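Local coordinates for protein amine Dehydrogenase (Pseudomonas putida, PDB 1JMX) that probably transfers electrons through its two covalently bound c-type hemes, as the heme-bearing alpha subunit of a quinohemoprotein amine dehydrogenase, at residues A[2-14]-A[50-64]. Sequence-based numbering, arbitrary orientation.
Sequences EQGPSLLQNKCMG and LQISDDDRRTLVKYL. With HEC (heme c), chain F.
Helix 4-12 crosses helix 54-64 at -117°, the axes 9.4 Å apart at their closest, and the backbones come nearest where Gly4 CA lies 5.4 Å from Tyr63 CA. With no side chain in the way, Gly4 settles on the Tyr63 ring: its CA sits over one face in a CH-pi contact, 4.0 Å from the centroid, and Pro5 CD makes a second, off-centre one. With CG anti to the backbone N (chi1 178°), the Tyr63 ring is carried toward helix 4-12. Leu8 CD1 meets the same ring obliquely, 3.6 Å from CE1. Next along, Leu60 lays CD2 against the backbone of helix 4-12, touching Gly4 O and Leu8 N, with Leu7 CB and Leu8 CG alongside. Leu7 crosses Thr59 and Asp56 at about a right angle, CD1 against Thr59 CG2 and CD2 near Asp56 OD1. At the far end Lys11, bent at chi2 (-80°), gives a hydrogen bond from NZ to Gln51 O (2.9 Å). One water accepts from Lys11 NZ and Ser53 N and donates to Asp56 OD1, tying the lysine to the N-terminus of helix 54-64, where Ser53 OG caps Asp56 N. At the C-terminal end of helix 4-12 the heme joins the contact: Cys12 SG is bonded to CAB, and Leu50 CD1 and Leu60 CD1 pack on CBB. The crossing, glycine on aromatic ring, is consistent with the cytochrome c fold, whose N- and C-terminal helices meet in this way. Leu50 and Leu64 continue onto helix 34-48, which carries the axial Met44, and Lys62 reaches barrel strand 223-233.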
loop_
_atom_site.group_PDB
_atom_site.type_symbol
_atom_site.label_atom_id
_atom_site.label_comp_id
_atom_site.label_asym_id
_atom_site.label_seq_id
_atom_site.Cartn_x
_atom_site.Cartn_y
_atom_site.Cartn_z
ATOM N N GLU A 2 8.522 34.766 -1.415
ATOM C CA GLU A 2 8.689 35.570 -2.663
ATOM C C GLU A 2 7.439 35.421 -3.516
ATOM O O GLU A 2 6.394 34.959 -3.048
ATOM C CB GLU A 2 9.898 35.060 -3.464
ATOM C CG GLU A 2 11.246 35.160 -2.735
ATOM C CD GLU A 2 12.377 34.421 -3.452
ATOM O OE1 GLU A 2 12.272 34.156 -4.677
ATOM O OE2 GLU A 2 13.379 34.092 -2.775
ATOM N N GLN A 3 7.538 35.851 -4.766
ATOM C CA GLN A 3 6.426 35.724 -5.682
ATOM C C GLN A 3 6.548 34.349 -6.290
ATOM O O GLN A 3 7.640 33.785 -6.340
ATOM C CB GLN A 3 6.499 36.800 -6.764
ATOM C CG GLN A 3 6.223 38.203 -6.240
ATOM C CD GLN A 3 4.896 38.293 -5.478
ATOM O OE1 GLN A 3 4.875 38.375 -4.235
ATOM N NE2 GLN A 3 3.780 38.269 -6.218
ATOM N N GLY A 4 5.426 33.806 -6.738
ATOM C CA GLY A 4 5.435 32.484 -7.326
ATOM C C GLY A 4 6.422 32.336 -8.466
ATOM O O GLY A 4 7.258 31.438 -8.429
ATOM N N PRO A 5 6.382 33.231 -9.470
ATOM C CA PRO A 5 7.279 33.185 -10.630
ATOM C C PRO A 5 8.775 33.206 -10.357
ATOM O O PRO A 5 9.527 32.484 -11.009
ATOM C CB PRO A 5 6.823 34.389 -11.464
ATOM C CG PRO A 5 6.209 35.300 -10.459
ATOM C CD PRO A 5 5.440 34.356 -9.596
ATOM N N SER A 6 9.205 34.009 -9.389
ATOM C CA SER A 6 10.622 34.101 -9.069
ATOM C C SER A 6 11.101 32.860 -8.332
ATOM O O SER A 6 12.223 32.421 -8.552
ATOM C CB SER A 6 10.937 35.379 -8.280
ATOM O OG SER A 6 11.104 35.127 -6.898
ATOM N N LEU A 7 10.259 32.307 -7.455
ATOM C CA LEU A 7 10.593 31.085 -6.715
ATOM C C LEU A 7 10.654 29.905 -7.677
ATOM O O LEU A 7 11.470 29.003 -7.521
ATOM C CB LEU A 7 9.553 30.802 -5.630
ATOM C CG LEU A 7 9.797 31.403 -4.247
ATOM C CD1 LEU A 7 8.615 31.111 -3.339
ATOM C CD2 LEU A 7 11.070 30.831 -3.660
ATOM N N LEU A 8 9.763 29.916 -8.659
ATOM C CA LEU A 8 9.706 28.878 -9.680
ATOM C C LEU A 8 11.052 28.773 -10.379
ATOM O O LEU A 8 11.554 27.683 -10.631
ATOM C CB LEU A 8 8.658 29.237 -10.732
ATOM C CG LEU A 8 7.382 28.416 -10.810
ATOM C CD1 LEU A 8 6.655 28.811 -12.081
ATOM C CD2 LEU A 8 7.705 26.933 -10.816
ATOM N N GLN A 9 11.616 29.924 -10.721
ATOM C CA GLN A 9 12.902 29.973 -11.393
ATOM C C GLN A 9 14.089 29.672 -10.471
ATOM O O GLN A 9 14.937 28.858 -10.806
ATOM C CB GLN A 9 13.072 31.335 -12.053
ATOM C CG GLN A 9 14.293 31.450 -12.930
ATOM C CD GLN A 9 15.212 32.536 -12.444
ATOM O OE1 GLN A 9 15.978 32.336 -11.498
ATOM N NE2 GLN A 9 15.113 33.707 -13.051
ATOM N N ASN A 10 14.136 30.322 -9.313
ATOM C CA ASN A 10 15.225 30.145 -8.348
ATOM C C ASN A 10 15.377 28.721 -7.816
ATOM O O ASN A 10 16.483 28.297 -7.472
ATOM C CB ASN A 10 15.021 31.044 -7.116
ATOM C CG ASN A 10 15.267 32.517 -7.393
ATOM O OD1 ASN A 10 15.393 32.961 -8.549
ATOM N ND2 ASN A 10 15.312 33.300 -6.317
ATOM N N LYS A 11 14.262 28.003 -7.717
ATOM C CA LYS A 11 14.259 26.660 -7.152
ATOM C C LYS A 11 14.073 25.474 -8.091
ATOM O O LYS A 11 14.458 24.357 -7.756
ATOM C CB LYS A 11 13.184 26.594 -6.067
ATOM C CG LYS A 11 13.401 27.541 -4.893
ATOM C CD LYS A 11 14.408 26.981 -3.914
ATOM C CE LYS A 11 14.659 27.939 -2.774
ATOM N NZ LYS A 11 15.656 27.376 -1.821
ATOM N N CYS A 12 13.482 25.705 -9.254
ATOM C CA CYS A 12 13.209 24.611 -10.189
ATOM C C CYS A 12 14.100 24.626 -11.428
ATOM O O CYS A 12 14.407 23.571 -11.990
ATOM C CB CYS A 12 11.718 24.630 -10.584
ATOM S SG CYS A 12 10.741 25.025 -9.092
ATOM N N MET A 13 14.494 25.827 -11.851
ATOM C CA MET A 13 15.358 26.016 -13.015
ATOM C C MET A 13 16.653 25.254 -12.716
ATOM O O MET A 13 17.003 25.038 -11.553
ATOM C CB MET A 13 15.628 27.513 -13.196
ATOM C CG MET A 13 16.354 27.923 -14.451
ATOM S SD MET A 13 17.635 29.138 -14.036
ATOM C CE MET A 13 19.064 28.380 -14.805
ATOM N N GLY A 14 17.378 24.844 -13.746
ATOM C CA GLY A 14 18.581 24.081 -13.471
ATOM C C GLY A 14 18.291 22.620 -13.765
ATOM O O GLY A 14 19.159 21.912 -14.261
ATOM N N LEU A 50 15.995 18.617 -3.853
ATOM C CA LEU A 50 15.581 20.023 -3.849
ATOM C C LEU A 50 15.619 20.587 -2.424
ATOM O O LEU A 50 15.148 19.953 -1.483
ATOM C CB LEU A 50 14.152 20.155 -4.391
ATOM C CG LEU A 50 13.613 21.456 -5.010
ATOM C CD1 LEU A 50 12.166 21.593 -4.605
ATOM C CD2 LEU A 50 14.382 22.686 -4.589
ATOM N N GLN A 51 16.205 21.768 -2.279
ATOM C CA GLN A 51 16.293 22.441 -0.991
ATOM C C GLN A 51 15.239 23.543 -0.991
ATOM O O GLN A 51 15.330 24.489 -1.776
ATOM C CB GLN A 51 17.684 23.060 -0.802
ATOM C CG GLN A 51 18.830 22.065 -0.790
ATOM C CD GLN A 51 18.683 21.024 0.300
ATOM O OE1 GLN A 51 18.760 21.332 1.489
ATOM N NE2 GLN A 51 18.477 19.776 -0.105
ATOM N N ILE A 52 14.247 23.430 -0.111
ATOM C CA ILE A 52 13.172 24.420 -0.047
ATOM C C ILE A 52 12.486 24.423 1.317
ATOM O O ILE A 52 12.166 23.372 1.866
ATOM C CB ILE A 52 12.135 24.187 -1.203
ATOM C CG1 ILE A 52 11.118 25.320 -1.263
ATOM C CG2 ILE A 52 11.440 22.839 -1.052
ATOM C CD1 ILE A 52 10.286 25.308 -2.515
ATOM N N SER A 53 12.288 25.608 1.881
ATOM C CA SER A 53 11.644 25.735 3.185
ATOM C C SER A 53 10.152 25.471 3.059
ATOM O O SER A 53 9.606 25.499 1.957
ATOM C CB SER A 53 11.868 27.139 3.751
ATOM O OG SER A 53 11.256 28.122 2.933
ATOM N N ASP A 54 9.498 25.239 4.195
ATOM C CA ASP A 54 8.060 24.976 4.218
ATOM C C ASP A 54 7.276 26.184 3.744
ATOM O O ASP A 54 6.267 26.045 3.065
ATOM C CB ASP A 54 7.605 24.575 5.624
ATOM C CG ASP A 54 8.219 23.265 6.091
ATOM O OD1 ASP A 54 8.517 22.381 5.257
ATOM O OD2 ASP A 54 8.414 23.121 7.308
ATOM N N ASP A 55 7.764 27.367 4.100
ATOM C CA ASP A 55 7.140 28.623 3.707
ATOM C C ASP A 55 7.133 28.794 2.195
ATOM O O ASP A 55 6.097 29.073 1.606
ATOM C CB ASP A 55 7.875 29.809 4.340
ATOM C CG ASP A 55 7.533 30.006 5.809
ATOM O OD1 ASP A 55 7.461 31.177 6.244
ATOM O OD2 ASP A 55 7.349 29.004 6.541
ATOM N N ASP A 56 8.303 28.648 1.577
ATOM C CA ASP A 56 8.428 28.786 0.131
ATOM C C ASP A 56 7.680 27.688 -0.610
ATOM O O ASP A 56 7.197 27.901 -1.723
ATOM C CB ASP A 56 9.904 28.802 -0.283
ATOM C CG ASP A 56 10.618 30.090 0.122
ATOM O OD1 ASP A 56 11.860 30.114 0.023
ATOM O OD2 ASP A 56 9.952 31.069 0.531
ATOM N N ARG A 57 7.596 26.512 0.006
ATOM C CA ARG A 57 6.877 25.400 -0.600
ATOM C C ARG A 57 5.403 25.775 -0.620
ATOM O O ARG A 57 4.744 25.607 -1.641
ATOM C CB ARG A 57 7.103 24.093 0.168
ATOM C CG ARG A 57 6.478 22.872 -0.504
ATOM C CD ARG A 57 6.948 21.572 0.120
ATOM N NE ARG A 57 6.621 21.501 1.539
ATOM C CZ ARG A 57 6.803 20.430 2.303
ATOM N NH1 ARG A 57 7.316 19.314 1.801
ATOM N NH2 ARG A 57 6.459 20.469 3.576
ATOM N N ARG A 58 4.916 26.354 0.479
ATOM C CA ARG A 58 3.521 26.789 0.569
ATOM C C ARG A 58 3.217 27.840 -0.483
ATOM O O ARG A 58 2.123 27.872 -1.037
ATOM C CB ARG A 58 3.197 27.375 1.949
ATOM C CG ARG A 58 2.682 26.355 2.948
ATOM C CD ARG A 58 2.139 27.018 4.199
ATOM N NE ARG A 58 3.167 27.746 4.935
ATOM C CZ ARG A 58 4.088 27.171 5.705
ATOM N NH1 ARG A 58 4.127 25.852 5.839
ATOM N NH2 ARG A 58 4.939 27.924 6.390
ATOM N N THR A 59 4.194 28.703 -0.746
ATOM C CA THR A 59 4.027 29.755 -1.738
ATOM C C THR A 59 3.883 29.160 -3.130
ATOM O O THR A 59 2.983 29.538 -3.873
ATOM C CB THR A 59 5.211 30.750 -1.717
ATOM O OG1 THR A 59 5.301 31.351 -0.421
ATOM C CG2 THR A 59 5.019 31.851 -2.771
ATOM N N LEU A 60 4.752 28.209 -3.468
ATOM C CA LEU A 60 4.704 27.571 -4.782
ATOM C C LEU A 60 3.437 26.763 -5.010
ATOM O O LEU A 60 2.882 26.783 -6.104
ATOM C CB LEU A 60 5.945 26.711 -5.023
ATOM C CG LEU A 60 7.167 27.522 -5.455
ATOM C CD1 LEU A 60 8.359 26.604 -5.624
ATOM C CD2 LEU A 60 6.872 28.256 -6.759
ATOM N N VAL A 61 2.974 26.065 -3.977
ATOM C CA VAL A 61 1.750 25.265 -4.073
ATOM C C VAL A 61 0.570 26.182 -4.391
ATOM O O VAL A 61 -0.206 25.902 -5.296
ATOM C CB VAL A 61 1.472 24.482 -2.759
ATOM C CG1 VAL A 61 0.082 23.847 -2.795
ATOM C CG2 VAL A 61 2.539 23.406 -2.552
ATOM N N LYS A 62 0.474 27.298 -3.670
ATOM C CA LYS A 62 -0.598 28.270 -3.877
ATOM C C LYS A 62 -0.550 28.774 -5.314
ATOM O O LYS A 62 -1.560 28.767 -6.023
ATOM C CB LYS A 62 -0.449 29.442 -2.899
ATOM C CG LYS A 62 -1.483 30.564 -3.065
ATOM C CD LYS A 62 -2.840 30.166 -2.508
ATOM C CE LYS A 62 -3.846 31.308 -2.570
ATOM N NZ LYS A 62 -4.513 31.455 -3.891
ATOM N N TYR A 63 0.649 29.151 -5.750
ATOM C CA TYR A 63 0.863 29.662 -7.097
ATOM C C TYR A 63 0.479 28.652 -8.173
ATOM O O TYR A 63 -0.255 28.968 -9.107
ATOM C CB TYR A 63 2.331 30.088 -7.280
ATOM C CG TYR A 63 2.640 30.597 -8.669
ATOM C CD1 TYR A 63 3.317 29.799 -9.599
ATOM C CD2 TYR A 63 2.209 31.862 -9.079
ATOM C CE1 TYR A 63 3.547 30.247 -10.903
ATOM C CE2 TYR A 63 2.435 32.320 -10.383
ATOM C CZ TYR A 63 3.100 31.507 -11.289
ATOM O OH TYR A 63 3.293 31.951 -12.580
ATOM N N LEU A 64 0.961 27.427 -8.031
ATOM C CA LEU A 64 0.679 26.390 -9.016
ATOM C C LEU A 64 -0.757 25.868 -8.973
ATOM O O LEU A 64 -1.334 25.562 -10.006
ATOM C CB LEU A 64 1.688 25.258 -8.863
ATOM C CG LEU A 64 3.120 25.730 -9.114
ATOM C CD1 LEU A 64 4.112 24.714 -8.597
ATOM C CD2 LEU A 64 3.313 26.003 -10.599
HETATM FE FE HEC F . 11.141 18.586 -10.754
HETATM C CHA HEC F . 9.829 16.028 -12.514
HETATM C CHB HEC F . 8.077 19.994 -10.496
HETATM C CHC HEC F . 12.481 21.186 -8.991
HETATM C CHD HEC F . 14.256 17.171 -11.022
HETATM N NA HEC F . 9.343 18.113 -11.372
HETATM C C1A HEC F . 8.960 17.013 -12.094
HETATM C C2A HEC F . 7.527 17.028 -12.359
HETATM C C3A HEC F . 7.045 18.143 -11.788
HETATM C C4A HEC F . 8.169 18.816 -11.175
HETATM C CMA HEC F . 5.600 18.602 -11.794
HETATM C CAA HEC F . 6.755 15.980 -13.127
HETATM C CBA HEC F . 6.133 15.007 -12.150
HETATM C CGA HEC F . 5.338 13.907 -12.827
HETATM O O1A HEC F . 5.257 13.877 -14.066
HETATM O O2A HEC F . 4.785 13.059 -12.101
HETATM N NB HEC F . 10.441 20.221 -9.922
HETATM C C1B HEC F . 9.119 20.670 -9.903
HETATM C C2B HEC F . 8.948 21.910 -9.223
HETATM C C3B HEC F . 10.202 22.258 -8.805
HETATM C C4B HEC F . 11.119 21.209 -9.228
HETATM C CMB HEC F . 7.622 22.676 -9.031
HETATM C CAB HEC F . 10.499 23.539 -8.051
HETATM C CBB HEC F . 10.315 23.565 -6.531
HETATM N NC HEC F . 12.972 19.068 -10.138
HETATM C C1C HEC F . 13.349 20.191 -9.412
HETATM C C2C HEC F . 14.766 20.205 -9.146
HETATM C C3C HEC F . 15.269 19.106 -9.716
HETATM C C4C HEC F . 14.151 18.381 -10.329
HETATM C CMC HEC F . 15.517 21.291 -8.376
HETATM C CAC HEC F . 16.758 18.852 -9.897
HETATM C CBC HEC F . 17.599 18.198 -8.818
HETATM N ND HEC F . 11.893 16.942 -11.587
HETATM C C1D HEC F . 13.195 16.493 -11.612
HETATM C C2D HEC F . 13.320 15.221 -12.338
HETATM C C3D HEC F . 12.051 14.928 -12.744
HETATM C C4D HEC F . 11.202 15.986 -12.280
HETATM C CMD HEC F . 14.602 14.415 -12.578
HETATM C CAD HEC F . 11.560 13.721 -13.540
HETATM C CBD HEC F . 11.254 12.470 -12.732
HETATM C CGD HEC F . 10.211 12.690 -11.664
HETATM O O1D HEC F . 10.561 12.723 -10.482
HETATM O O2D HEC F . 9.024 12.831 -11.994
HETATM O O HOH W 1 13.696 27.851 0.407
#